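Local coordinates for SCO1/SenC family lipoprotein (Bacillus anthracis, PDB 4HDE), which is a SCO1/SenC family lipoprotein of thioredoxin-like fold and, as in its relatives, probably takes part in copper delivery to cytochrome c oxidase, at residues N9-T14 and N143-K148; G32-A37 and F137-Q142; E65-Q70 and R163-L168; F71-V76 and W100-G105. All blocks are in the same frame, centred on the assembly; numbering follows the deposited sequence.

Contact 1 (N9-T14 and N143-K148)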
loop_
_atom_site.group_PDB
_atom_site.type_symbol
_atom_site.label_atom_id
_atom_site.label_comp_id
_atom_site.label_asym_id
_atom_site.label_seq_id
_atom_site.Cartn_x
_atom_site.Cartn_y
_atom_site.Cartn_z
ATOM N N ASN A 9 15.501 -0.560 6.205
ATOM C CA ASN A 9 15.473 0.167 7.475
ATOM C C ASN A 9 15.021 1.618 7.338
ATOM O O ASN A 9 15.609 2.502 7.959
ATOM C CB ASN A 9 16.854 0.164 8.150
ATOM C CG ASN A 9 17.388 -1.234 8.406
ATOM O OD1 ASN A 9 18.537 -1.542 8.071
ATOM N ND2 ASN A 9 16.567 -2.083 9.006
ATOM N N TRP A 10 13.996 1.883 6.540
ATOM C CA TRP A 10 13.505 3.258 6.416
ATOM C C TRP A 10 12.542 3.626 7.534
ATOM O O TRP A 10 11.613 2.871 7.842
ATOM C CB TRP A 10 12.759 3.460 5.108
ATOM C CG TRP A 10 13.555 3.348 3.846
ATOM C CD1 TRP A 10 14.914 3.281 3.708
ATOM C CD2 TRP A 10 13.012 3.285 2.530
ATOM N NE1 TRP A 10 15.244 3.191 2.373
ATOM C CE2 TRP A 10 14.090 3.185 1.632
ATOM C CE3 TRP A 10 11.709 3.306 2.020
ATOM C CZ2 TRP A 10 13.906 3.111 0.250
ATOM C CZ3 TRP A 10 11.532 3.233 0.652
ATOM C CH2 TRP A 10 12.620 3.130 -0.217
ATOM N N ASP A 11 12.773 4.780 8.150
ATOM C CA ASP A 11 11.851 5.320 9.141
ATOM C C ASP A 11 10.521 5.724 8.504
ATOM O O ASP A 11 10.489 6.249 7.395
ATOM C CB ASP A 11 12.459 6.552 9.816
ATOM C CG ASP A 11 13.672 6.230 10.676
ATOM O OD1 ASP A 11 13.748 5.119 11.246
ATOM O OD2 ASP A 11 14.547 7.114 10.794
ATOM N N LEU A 12 9.433 5.480 9.228
ATOM C CA LEU A 12 8.103 5.913 8.811
ATOM C C LEU A 12 7.494 6.804 9.864
ATOM O O LEU A 12 7.467 6.463 11.047
ATOM C CB LEU A 12 7.175 4.721 8.635
ATOM C CG LEU A 12 7.414 3.813 7.446
ATOM C CD1 LEU A 12 6.289 2.798 7.386
ATOM C CD2 LEU A 12 7.482 4.629 6.166
ATOM N N GLU A 13 6.996 7.953 9.437
ATOM C CA GLU A 13 6.314 8.844 10.362
ATOM C C GLU A 13 4.995 8.234 10.821
ATOM O O GLU A 13 4.418 7.375 10.151
ATOM C CB GLU A 13 6.051 10.189 9.705
ATOM C CG GLU A 13 4.894 10.164 8.736
ATOM C CD GLU A 13 4.735 11.465 7.984
ATOM O OE1 GLU A 13 3.689 12.128 8.156
ATOM O OE2 GLU A 13 5.651 11.819 7.218
ATOM N N THR A 14 4.526 8.689 11.975
ATOM C CA THR A 14 3.230 8.302 12.491
ATOM C C THR A 14 2.145 9.049 11.722
ATOM O O THR A 14 2.244 10.260 11.518
ATOM C CB THR A 14 3.137 8.624 13.985
ATOM O OG1 THR A 14 4.151 7.887 14.681
ATOM C CG2 THR A 14 1.778 8.247 14.547
ATOM N N ASN A 143 8.077 -3.415 13.686
ATOM C CA ASN A 143 8.695 -2.256 14.317
ATOM C C ASN A 143 8.359 -0.965 13.584
ATOM O O ASN A 143 8.741 0.124 14.021
ATOM C CB ASN A 143 10.207 -2.455 14.395
ATOM C CG ASN A 143 10.576 -3.742 15.094
ATOM O OD1 ASN A 143 10.375 -3.882 16.301
ATOM N ND2 ASN A 143 11.098 -4.702 14.340
ATOM N N GLY A 144 7.628 -1.086 12.480
ATOM C CA GLY A 144 7.187 0.068 11.723
ATOM C C GLY A 144 8.208 0.655 10.771
ATOM O O GLY A 144 8.089 1.832 10.415
ATOM N N LYS A 145 9.191 -0.145 10.351
ATOM C CA LYS A 145 10.207 0.306 9.402
ATOM C C LYS A 145 10.001 -0.357 8.050
ATOM O O LYS A 145 9.645 -1.534 7.969
ATOM C CB LYS A 145 11.608 -0.035 9.925
ATOM C CG LYS A 145 11.915 0.493 11.326
ATOM C CD LYS A 145 11.868 2.010 11.385
ATOM C CE LYS A 145 12.159 2.516 12.795
ATOM N NZ LYS A 145 11.866 3.971 12.938
ATOM N N VAL A 146 10.239 0.387 6.975
ATOM C CA VAL A 146 10.199 -0.226 5.656
ATOM C C VAL A 146 11.429 -1.099 5.489
ATOM O O VAL A 146 12.557 -0.640 5.704
ATOM C CB VAL A 146 10.163 0.815 4.538
ATOM C CG1 VAL A 146 9.820 0.145 3.232
ATOM C CG2 VAL A 146 9.160 1.911 4.859
HETATM N N MSE A 147 11.209 -2.353 5.116
HETATM C CA MSE A 147 12.299 -3.304 5.033
HETATM C C MSE A 147 12.638 -3.742 3.611
HETATM O O MSE A 147 13.795 -4.017 3.325
HETATM C CB MSE A 147 12.035 -4.510 5.943
HETATM C CG MSE A 147 11.901 -4.122 7.423
HETATM SE SE MSE A 147 13.438 -3.158 8.171
HETATM C CE MSE A 147 14.308 -4.660 9.051
ATOM N N LYS A 148 11.641 -3.804 2.727
ATOM C CA LYS A 148 11.869 -4.282 1.361
ATOM C C LYS A 148 10.983 -3.552 0.370
ATOM O O LYS A 148 9.892 -3.099 0.719
ATOM C CB LYS A 148 11.578 -5.788 1.269
ATOM C CG LYS A 148 12.512 -6.677 2.081
ATOM C CD LYS A 148 13.887 -6.665 1.450
ATOM C CE LYS A 148 14.665 -7.924 1.740
ATOM N NZ LYS A 148 15.786 -8.059 0.769
HETATM O O HOH W 1 9.325 4.277 11.897
#

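Contact 2 (G32-A37 and F137-Q142)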
loop_
_atom_site.group_PDB
_atom_site.type_symbol
_atom_site.label_atom_id
_atom_site.label_comp_id
_atom_site.label_asym_id
_atom_site.label_seq_id
_atom_site.Cartn_x
_atom_site.Cartn_y
_atom_site.Cartn_z
ATOM N N GLY A 32 3.143 -3.076 15.073
ATOM C CA GLY A 32 3.079 -4.429 15.597
ATOM C C GLY A 32 2.641 -5.459 14.570
ATOM O O GLY A 32 2.680 -6.663 14.840
ATOM N N LYS A 33 2.219 -5.003 13.400
ATOM C CA LYS A 33 1.818 -5.900 12.327
ATOM C C LYS A 33 2.804 -5.813 11.170
ATOM O O LYS A 33 3.505 -4.810 11.003
ATOM C CB LYS A 33 0.391 -5.586 11.858
ATOM C CG LYS A 33 -0.692 -5.925 12.896
ATOM C CD LYS A 33 -2.075 -5.486 12.448
ATOM C CE LYS A 33 -3.130 -5.887 13.455
ATOM N NZ LYS A 33 -3.317 -7.365 13.449
ATOM N N VAL A 34 2.860 -6.876 10.377
ATOM C CA VAL A 34 3.600 -6.864 9.126
ATOM C C VAL A 34 2.624 -6.368 8.073
ATOM O O VAL A 34 1.488 -6.854 7.987
ATOM C CB VAL A 34 4.098 -8.287 8.780
ATOM C CG1 VAL A 34 4.737 -8.336 7.382
ATOM C CG2 VAL A 34 5.086 -8.765 9.838
ATOM N N TRP A 35 3.041 -5.386 7.283
ATOM C CA TRP A 35 2.155 -4.871 6.256
ATOM C C TRP A 35 2.852 -4.516 4.956
ATOM O O TRP A 35 4.065 -4.348 4.900
ATOM C CB TRP A 35 1.292 -3.715 6.778
ATOM C CG TRP A 35 1.981 -2.513 7.380
ATOM C CD1 TRP A 35 2.646 -2.456 8.566
ATOM C CD2 TRP A 35 1.985 -1.175 6.857
ATOM N NE1 TRP A 35 3.078 -1.169 8.811
ATOM C CE2 TRP A 35 2.686 -0.367 7.772
ATOM C CE3 TRP A 35 1.464 -0.586 5.700
ATOM C CZ2 TRP A 35 2.892 0.999 7.565
ATOM C CZ3 TRP A 35 1.663 0.778 5.501
ATOM C CH2 TRP A 35 2.374 1.550 6.425
ATOM N N VAL A 36 2.051 -4.477 3.900
ATOM C CA VAL A 36 2.535 -4.159 2.567
ATOM C C VAL A 36 1.802 -2.926 2.080
ATOM O O VAL A 36 0.577 -2.851 2.172
ATOM C CB VAL A 36 2.268 -5.315 1.600
ATOM C CG1 VAL A 36 2.819 -5.001 0.223
ATOM C CG2 VAL A 36 2.889 -6.598 2.134
ATOM N N ALA A 37 2.558 -1.955 1.577
ATOM C CA ALA A 37 1.994 -0.685 1.113
ATOM C C ALA A 37 2.192 -0.481 -0.392
ATOM O O ALA A 37 3.224 -0.866 -0.962
ATOM C CB ALA A 37 2.623 0.466 1.866
ATOM N N PHE A 137 5.685 -2.167 -4.392
ATOM C CA PHE A 137 5.097 -2.638 -3.145
ATOM C C PHE A 137 6.197 -2.564 -2.079
ATOM O O PHE A 137 7.341 -2.915 -2.350
ATOM C CB PHE A 137 4.647 -4.100 -3.253
ATOM C CG PHE A 137 3.466 -4.347 -4.174
ATOM C CD1 PHE A 137 2.682 -3.307 -4.679
ATOM C CD2 PHE A 137 3.122 -5.658 -4.494
ATOM C CE1 PHE A 137 1.601 -3.579 -5.521
ATOM C CE2 PHE A 137 2.050 -5.936 -5.325
ATOM C CZ PHE A 137 1.285 -4.902 -5.833
ATOM N N TYR A 138 5.844 -2.135 -0.877
ATOM C CA TYR A 138 6.791 -2.015 0.226
ATOM C C TYR A 138 6.388 -2.906 1.383
ATOM O O TYR A 138 5.233 -2.894 1.800
ATOM C CB TYR A 138 6.840 -0.567 0.718
ATOM C CG TYR A 138 7.205 0.420 -0.356
ATOM C CD1 TYR A 138 8.530 0.742 -0.613
ATOM C CD2 TYR A 138 6.224 1.029 -1.117
ATOM C CE1 TYR A 138 8.862 1.657 -1.604
ATOM C CE2 TYR A 138 6.545 1.935 -2.109
ATOM C CZ TYR A 138 7.857 2.241 -2.346
ATOM O OH TYR A 138 8.170 3.150 -3.335
ATOM N N LEU A 139 7.346 -3.660 1.909
ATOM C CA LEU A 139 7.117 -4.517 3.067
ATOM C C LEU A 139 7.612 -3.803 4.316
ATOM O O LEU A 139 8.786 -3.435 4.401
ATOM C CB LEU A 139 7.836 -5.857 2.898
ATOM C CG LEU A 139 7.688 -6.861 4.040
ATOM C CD1 LEU A 139 6.247 -7.308 4.168
ATOM C CD2 LEU A 139 8.607 -8.054 3.803
ATOM N N ILE A 140 6.713 -3.634 5.281
ATOM C CA ILE A 140 6.994 -2.919 6.521
ATOM C C ILE A 140 6.890 -3.901 7.688
ATOM O O ILE A 140 5.947 -4.693 7.759
ATOM C CB ILE A 140 6.018 -1.731 6.707
ATOM C CG1 ILE A 140 6.207 -0.716 5.576
ATOM C CG2 ILE A 140 6.251 -1.023 8.016
ATOM C CD1 ILE A 140 5.085 -0.682 4.575
ATOM N N ASP A 141 7.864 -3.863 8.590
ATOM C CA ASP A 141 7.888 -4.836 9.684
ATOM C C ASP A 141 7.109 -4.368 10.920
ATOM O O ASP A 141 6.536 -3.269 10.942
ATOM C CB ASP A 141 9.326 -5.246 10.035
ATOM C CG ASP A 141 10.102 -4.160 10.780
ATOM O OD1 ASP A 141 9.547 -3.088 11.110
ATOM O OD2 ASP A 141 11.295 -4.414 11.062
ATOM N N GLN A 142 7.091 -5.220 11.949
ATOM C CA GLN A 142 6.311 -4.983 13.159
ATOM C C GLN A 142 6.822 -3.773 13.933
ATOM O O GLN A 142 6.089 -3.167 14.716
ATOM C CB GLN A 142 6.324 -6.233 14.054
ATOM C CG GLN A 142 5.756 -7.476 13.365
ATOM C CD GLN A 142 6.836 -8.376 12.794
ATOM O OE1 GLN A 142 7.780 -7.913 12.148
ATOM N NE2 GLN A 142 6.691 -9.675 13.012
HETATM O O HOH W 2 4.231 -2.010 11.930
#

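Contact 3 (E65-Q70 and R163-L168)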
loop_
_atom_site.group_PDB
_atom_site.type_symbol
_atom_site.label_atom_id
_atom_site.label_comp_id
_atom_site.label_asym_id
_atom_site.label_seq_id
_atom_site.Cartn_x
_atom_site.Cartn_y
_atom_site.Cartn_z
ATOM N N GLU A 65 -0.772 -19.376 2.904
ATOM C CA GLU A 65 0.405 -19.703 3.706
ATOM C C GLU A 65 0.187 -19.475 5.205
ATOM O O GLU A 65 1.099 -19.696 6.001
ATOM C CB GLU A 65 1.605 -18.872 3.243
ATOM C CG GLU A 65 2.072 -19.165 1.822
ATOM C CD GLU A 65 3.059 -20.310 1.753
ATOM O OE1 GLU A 65 3.222 -21.026 2.766
ATOM O OE2 GLU A 65 3.679 -20.494 0.682
ATOM N N LYS A 66 -1.002 -19.016 5.582
ATOM C CA LYS A 66 -1.329 -18.726 6.984
ATOM C C LYS A 66 -0.478 -17.587 7.544
ATOM O O LYS A 66 -0.233 -17.506 8.752
ATOM C CB LYS A 66 -1.257 -19.987 7.847
ATOM C CG LYS A 66 -2.215 -21.081 7.385
ATOM C CD LYS A 66 -2.222 -22.263 8.345
ATOM C CE LYS A 66 -3.056 -23.417 7.800
ATOM N NZ LYS A 66 -2.999 -24.616 8.684
ATOM N N LEU A 67 -0.044 -16.705 6.656
ATOM C CA LEU A 67 0.638 -15.494 7.059
ATOM C C LEU A 67 -0.400 -14.456 7.416
ATOM O O LEU A 67 -1.368 -14.250 6.686
ATOM C CB LEU A 67 1.546 -14.977 5.944
ATOM C CG LEU A 67 2.801 -15.823 5.726
ATOM C CD1 LEU A 67 3.401 -15.562 4.350
ATOM C CD2 LEU A 67 3.830 -15.588 6.825
ATOM N N ASP A 68 -0.189 -13.823 8.557
ATOM C CA ASP A 68 -1.084 -12.811 9.082
ATOM C C ASP A 68 -0.443 -11.474 8.770
ATOM O O ASP A 68 0.492 -11.065 9.459
ATOM C CB ASP A 68 -1.205 -13.008 10.591
ATOM C CG ASP A 68 -2.275 -12.152 11.213
ATOM O OD1 ASP A 68 -2.794 -11.240 10.538
ATOM O OD2 ASP A 68 -2.596 -12.394 12.393
ATOM N N VAL A 69 -0.926 -10.814 7.717
ATOM C CA VAL A 69 -0.355 -9.553 7.273
ATOM C C VAL A 69 -1.475 -8.583 6.901
ATOM O O VAL A 69 -2.626 -8.982 6.728
ATOM C CB VAL A 69 0.572 -9.765 6.066
ATOM C CG1 VAL A 69 1.721 -10.711 6.439
ATOM C CG2 VAL A 69 -0.215 -10.325 4.894
ATOM N N GLN A 70 -1.115 -7.306 6.779
ATOM C CA GLN A 70 -2.051 -6.255 6.373
ATOM C C GLN A 70 -1.626 -5.654 5.044
ATOM O O GLN A 70 -0.449 -5.648 4.691
ATOM C CB GLN A 70 -2.076 -5.134 7.414
ATOM C CG GLN A 70 -2.570 -5.578 8.777
ATOM C CD GLN A 70 -4.042 -5.922 8.782
ATOM O OE1 GLN A 70 -4.868 -5.210 8.200
ATOM N NE2 GLN A 70 -4.389 -7.012 9.460
ATOM N N ARG A 163 8.530 -15.294 1.084
ATOM C CA ARG A 163 9.724 -15.696 1.831
ATOM C C ARG A 163 10.067 -14.653 2.895
ATOM O O ARG A 163 10.344 -14.984 4.054
ATOM C CB ARG A 163 10.905 -15.882 0.859
ATOM C CG ARG A 163 12.280 -16.085 1.502
ATOM C CD ARG A 163 13.408 -15.708 0.529
ATOM N NE ARG A 163 13.352 -14.291 0.180
ATOM C CZ ARG A 163 13.892 -13.758 -0.912
ATOM N NH1 ARG A 163 13.769 -12.455 -1.142
ATOM N NH2 ARG A 163 14.542 -14.525 -1.782
ATOM N N ASP A 164 10.071 -13.395 2.488
ATOM C CA ASP A 164 10.401 -12.312 3.408
ATOM C C ASP A 164 9.364 -12.164 4.533
ATOM O O ASP A 164 9.724 -11.908 5.692
ATOM C CB ASP A 164 10.582 -10.998 2.639
ATOM C CG ASP A 164 11.790 -11.020 1.704
ATOM O OD1 ASP A 164 12.702 -11.844 1.898
ATOM O OD2 ASP A 164 11.840 -10.185 0.768
HETATM N N MSE A 165 8.087 -12.323 4.200
HETATM C CA MSE A 165 7.044 -12.343 5.221
HETATM C C MSE A 165 7.264 -13.463 6.218
HETATM O O MSE A 165 7.084 -13.270 7.425
HETATM C CB MSE A 165 5.669 -12.504 4.579
HETATM C CG MSE A 165 5.151 -11.291 3.865
HETATM SE SE MSE A 165 3.606 -11.758 2.801
HETATM C CE MSE A 165 3.007 -9.965 2.411
ATOM N N LYS A 166 7.633 -14.642 5.725
ATOM C CA LYS A 166 7.885 -15.765 6.617
ATOM C C LYS A 166 9.036 -15.470 7.564
ATOM O O LYS A 166 8.976 -15.813 8.733
ATOM C CB LYS A 166 8.161 -17.042 5.829
ATOM C CG LYS A 166 6.931 -17.602 5.147
ATOM C CD LYS A 166 7.237 -18.922 4.474
ATOM C CE LYS A 166 5.985 -19.529 3.867
ATOM N NZ LYS A 166 6.272 -20.831 3.214
ATOM N N ARG A 167 10.071 -14.801 7.064
ATOM C CA ARG A 167 11.188 -14.431 7.922
ATOM C C ARG A 167 10.734 -13.474 9.032
ATOM O O ARG A 167 11.141 -13.623 10.185
ATOM C CB ARG A 167 12.318 -13.796 7.104
ATOM C CG ARG A 167 13.022 -14.722 6.119
ATOM C CD ARG A 167 13.705 -15.896 6.801
ATOM N NE ARG A 167 12.795 -17.024 6.977
ATOM C CZ ARG A 167 12.420 -17.845 5.999
ATOM N NH1 ARG A 167 12.877 -17.669 4.764
ATOM N NH2 ARG A 167 11.587 -18.849 6.254
ATOM N N LEU A 168 9.902 -12.496 8.685
ATOM C CA LEU A 168 9.430 -11.529 9.675
ATOM C C LEU A 168 8.530 -12.172 10.722
ATOM O O LEU A 168 8.452 -11.698 11.858
ATOM C CB LEU A 168 8.686 -10.370 9.010
ATOM C CG LEU A 168 9.523 -9.446 8.133
ATOM C CD1 LEU A 168 8.643 -8.377 7.524
ATOM C CD2 LEU A 168 10.649 -8.801 8.935
#

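Contact 4 (F71-V76 and W100-G105)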
loop_
_atom_site.group_PDB
_atom_site.type_symbol
_atom_site.label_atom_id
_atom_site.label_comp_id
_atom_site.label_asym_id
_atom_site.label_seq_id
_atom_site.Cartn_x
_atom_site.Cartn_y
_atom_site.Cartn_z
ATOM N N PHE A 71 -2.610 -5.139 4.313
ATOM C CA PHE A 71 -2.377 -4.444 3.056
ATOM C C PHE A 71 -2.920 -3.042 3.157
ATOM O O PHE A 71 -4.000 -2.826 3.711
ATOM C CB PHE A 71 -3.025 -5.212 1.904
ATOM C CG PHE A 71 -2.404 -6.564 1.685
ATOM C CD1 PHE A 71 -1.286 -6.690 0.892
ATOM C CD2 PHE A 71 -2.896 -7.683 2.335
ATOM C CE1 PHE A 71 -0.682 -7.933 0.722
ATOM C CE2 PHE A 71 -2.301 -8.916 2.167
ATOM C CZ PHE A 71 -1.198 -9.035 1.370
ATOM N N VAL A 72 -2.147 -2.094 2.637
ATOM C CA VAL A 72 -2.524 -0.687 2.681
ATOM C C VAL A 72 -2.235 -0.054 1.336
ATOM O O VAL A 72 -1.127 -0.159 0.820
ATOM C CB VAL A 72 -1.747 0.070 3.781
ATOM C CG1 VAL A 72 -2.076 1.567 3.768
ATOM C CG2 VAL A 72 -2.038 -0.535 5.151
ATOM N N SER A 73 -3.248 0.600 0.774
ATOM C CA SER A 73 -3.084 1.363 -0.464
ATOM C C SER A 73 -3.372 2.829 -0.180
ATOM O O SER A 73 -4.473 3.168 0.250
ATOM C CB SER A 73 -4.058 0.874 -1.537
ATOM O OG SER A 73 -3.844 -0.505 -1.842
ATOM N N PHE A 74 -2.401 3.698 -0.428
ATOM C CA PHE A 74 -2.591 5.132 -0.223
ATOM C C PHE A 74 -3.052 5.766 -1.522
ATOM O O PHE A 74 -2.383 5.592 -2.546
ATOM C CB PHE A 74 -1.281 5.822 0.182
ATOM C CG PHE A 74 -0.676 5.315 1.462
ATOM C CD1 PHE A 74 -1.098 5.813 2.686
ATOM C CD2 PHE A 74 0.350 4.382 1.439
ATOM C CE1 PHE A 74 -0.538 5.365 3.868
ATOM C CE2 PHE A 74 0.920 3.925 2.632
ATOM C CZ PHE A 74 0.474 4.430 3.844
ATOM N N SER A 75 -4.137 6.539 -1.494
ATOM C CA SER A 75 -4.525 7.289 -2.683
ATOM C C SER A 75 -3.606 8.484 -2.907
ATOM O O SER A 75 -3.337 9.275 -1.989
ATOM C CB SER A 75 -5.967 7.788 -2.601
ATOM O OG SER A 75 -6.249 8.639 -3.713
ATOM N N VAL A 76 -3.126 8.621 -4.141
ATOM C CA VAL A 76 -2.363 9.800 -4.532
ATOM C C VAL A 76 -3.222 10.813 -5.276
ATOM O O VAL A 76 -2.699 11.767 -5.844
ATOM C CB VAL A 76 -1.122 9.432 -5.363
ATOM C CG1 VAL A 76 -0.185 8.553 -4.541
ATOM C CG2 VAL A 76 -1.525 8.734 -6.661
ATOM N N TRP A 100 -7.291 -5.252 4.397
ATOM C CA TRP A 100 -6.857 -4.351 3.328
ATOM C C TRP A 100 -7.582 -3.024 3.488
ATOM O O TRP A 100 -8.812 -2.956 3.375
ATOM C CB TRP A 100 -7.166 -4.949 1.953
ATOM C CG TRP A 100 -6.466 -4.304 0.772
ATOM C CD1 TRP A 100 -5.873 -3.068 0.710
ATOM C CD2 TRP A 100 -6.298 -4.893 -0.512
ATOM N NE1 TRP A 100 -5.350 -2.860 -0.553
ATOM C CE2 TRP A 100 -5.597 -3.973 -1.315
ATOM C CE3 TRP A 100 -6.669 -6.125 -1.066
ATOM C CZ2 TRP A 100 -5.273 -4.237 -2.641
ATOM C CZ3 TRP A 100 -6.339 -6.386 -2.382
ATOM C CH2 TRP A 100 -5.648 -5.447 -3.154
ATOM N N ASN A 101 -6.812 -1.980 3.779
ATOM C CA ASN A 101 -7.356 -0.639 3.936
ATOM C C ASN A 101 -6.804 0.286 2.872
ATOM O O ASN A 101 -5.597 0.318 2.634
ATOM C CB ASN A 101 -7.042 -0.105 5.333
ATOM C CG ASN A 101 -7.869 -0.766 6.386
ATOM O OD1 ASN A 101 -8.982 -0.325 6.676
ATOM N ND2 ASN A 101 -7.358 -1.859 6.952
ATOM N N LEU A 102 -7.702 0.997 2.198
ATOM C CA LEU A 102 -7.326 1.987 1.192
ATOM C C LEU A 102 -7.577 3.341 1.832
ATOM O O LEU A 102 -8.644 3.567 2.407
ATOM C CB LEU A 102 -8.144 1.807 -0.092
ATOM C CG LEU A 102 -7.920 0.474 -0.807
ATOM C CD1 LEU A 102 -8.828 -0.630 -0.265
ATOM C CD2 LEU A 102 -8.159 0.659 -2.284
ATOM N N LEU A 103 -6.590 4.228 1.757
ATOM C CA LEU A 103 -6.571 5.434 2.579
ATOM C C LEU A 103 -6.644 6.722 1.762
ATOM O O LEU A 103 -6.164 6.805 0.627
ATOM C CB LEU A 103 -5.319 5.443 3.466
ATOM C CG LEU A 103 -5.114 4.210 4.352
ATOM C CD1 LEU A 103 -3.869 4.360 5.228
ATOM C CD2 LEU A 103 -6.338 3.941 5.212
ATOM N N THR A 104 -7.239 7.735 2.381
ATOM C CA THR A 104 -7.413 9.037 1.765
ATOM C C THR A 104 -7.758 10.034 2.868
ATOM O O THR A 104 -7.531 9.755 4.052
ATOM C CB THR A 104 -8.506 8.982 0.678
ATOM O OG1 THR A 104 -8.473 10.198 -0.074
ATOM C CG2 THR A 104 -9.885 8.776 1.272
ATOM N N GLY A 105 -8.275 11.200 2.489
ATOM C CA GLY A 105 -8.789 12.164 3.448
ATOM C C GLY A 105 -7.878 13.345 3.717
ATOM O O GLY A 105 -8.271 14.302 4.365
HETATM O O HOH W 3 -4.747 -2.944 6.454
#

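Contact 1 (N9-T14 and N143-K148)
Trp-10 and Val-146 hold each other by two backbone bonds, Trp-10 N to Val-146 O and Val-146 N to Trp-10 O, each 3.0 Å. This is a lone antiparallel bridge of the hydrogen-bonded kind. Asn-9 and Trp-10 both face Val-146, a G1 beta bulge. Above the bridge, CB of Trp-10 rests on CB of Val-146 at 3.7 Å. Val-146 spreads its two methyls: CG1, anti to the backbone N (chi1 -168°), goes to CE3 of the indole, while CG2 turns to the Leu-12 side chain. Outside this apolar patch, Lys-145 runs alongside Asp-11, and its NZ forms a salt bridge of 2.8 Å with Asp-11 OD1, coming from above the carboxylate plane. The same NZ donates a hydrogen bond to a water that also accepts from Leu-12 N and donates to Gly-144 O. Behind these groups, Phe-119 of helix 108-119 packs on Leu-12 and Val-146, and Asp-141 OD1 takes the N-H of Lys-145. The water links the Lys-145 ammonium to the backbone of Leu-12 and Gly-144, and with the salt bridge it fastens the N-terminal loop to edge strand 146-151 by more than the single bridge.

Contact 2 (G32-A37 and F137-Q142)
Ile-140 lies over one face of the Trp-35 indole, its CD1 3.7 Å from the centroid of the six-membered ring and only 6° off the normal, a CH-pi contact. CG2 of the same isoleucine comes within 3.3 Å of Trp-35 NE1, so both branches touch the ring system. Trp-35 CG sits between its backbone N and carbonyl carbon (chi1 56°), which swings the indole back across the neighbouring strand. Ala-37 CB adds a contact to Ile-140 CD1. On the other face of the sheet, Leu-139 CD1 packs against Val-34 CG1 at 3.7 Å and also reaches Val-36 CG2; helix 158-169 covers this side through Met-165 and Leu-168. Backbone bonds join Trp-35 with Ile-140 and Ala-37 with Tyr-138, the shortest, Ile-140 N to Trp-35 O and Ala-37 N to Tyr-138 O, at 2.8 Å. Toward the polar end, the side chain of Gln-142 passes over Val-34 CG2 and gives its NE2 to Leu-168 O. Gly-32 N bonds to Gln-142 O at 3.0 Å. Strand 35-40 is the middle strand of five, antiparallel to 136-140 on one flank and parallel to 70-75 on the other, as in the mixed central sheet of the thioredoxin fold.

Contact 3 (E65-Q70 and R163-L168)
A Schellman motif at Lys-66 ends helix 48-64; Glu-65, just before it, and Leu-67 and Val-69 of the loop that follows, on its way to strand 70-75, pack against the C-terminal helix 158-169. Leu-67 points at the helix and splits its methyls over two neighbouring residues: CD1 lies 3.8 Å from Met-165 CB, and CD2 is 4.1 Å from Lys-166 CG. Met-165 is a selenomethionine whose chain runs extended beyond CG (chi2 168°, chi3 167°), carrying SE past Leu-67 CD1 and its terminal CE to Val-69 CG2 at 4.1 Å. Its side chain also touches Leu-139 and Val-36 of the central sheet, so it lies between loop and sheet. At the outer edge Lys-166, also fully stretched, reaches across Glu-65 at about a right angle. Its NZ makes a salt bridge of 3.1 Å with Glu-65 OE1, approached from well above the carboxylate plane. Ile-162, one turn earlier in the helix, touches both Glu-65 and Leu-67. The apolar contacts lie inward, methyls on the buried selenomethionine; the one ion pair across the contact sits at the exposed end, where solvent would be expected to weaken it, leaving the former probably the larger share of the hold.

Contact 4 (F71-V76 and W100-G105)
With CG anti to the backbone N (chi1 -165°), Trp-100 turns its indole over strand 70-75, placing one face on Phe-71 and NE1 beside Ser-73. Phe-71 CB stands 3.8 Å from the centroid of the five-membered ring, a CH-pi contact, whereas its phenyl ring leads away and meets the indole only obliquely. NE1 donates to Ser-73 OG at 3.1 Å, nearly straight at 169° and with the oxygen lying in the ring plane; OG is bonded as well to Asp-38 OD1, so two partners fix it. Met-55 and Gln-59 of helix 48-64 touch both aromatics here. The strands are the parallel pair of a beta-alpha-beta crossover, strand 70-75 to helix 83-90 to strand 100-103, with 100-103 at one edge of the sheet. Backbone bonds alternate between them, the shortest being Leu-103 N to Ser-73 O at 2.8 Å. On the opposite face, Leu-103 CD1 fits against Val-72 CG1 at 3.6 Å and Phe-74 CE1 at 3.7 Å, and Val-72 CG1 in turn lies over a face of the Phe-74 ring. A water donates to Phe-71 O and accepts from Asn-101 ND2, while Asn-19 holds the amide oxygen of Asn-101.

Starting from the N terminus, residues 9-14 wait until 143-148 to be met, so contact 1 closes the longest loop and brings the leading segment onto edge strand 146-151. Contact 2 lies wholly within that loop, joining strand 35-40 to strand 136-140, and contact 4, which pairs strands 70-75 and 100-103, lies within both. Contact 3 starts at 65-70, after the first segment of contact 2 and just before that of contact 4, but ends on helix 158-169, so it encloses contact 4 and crosses contacts 1 and 2. Contacts 1, 2 and 4 all reach the five-stranded sheet: Leu-139 bonds to Met-147, and Val-36 to Val-72. Contact 3 brings the C-terminal helix against it.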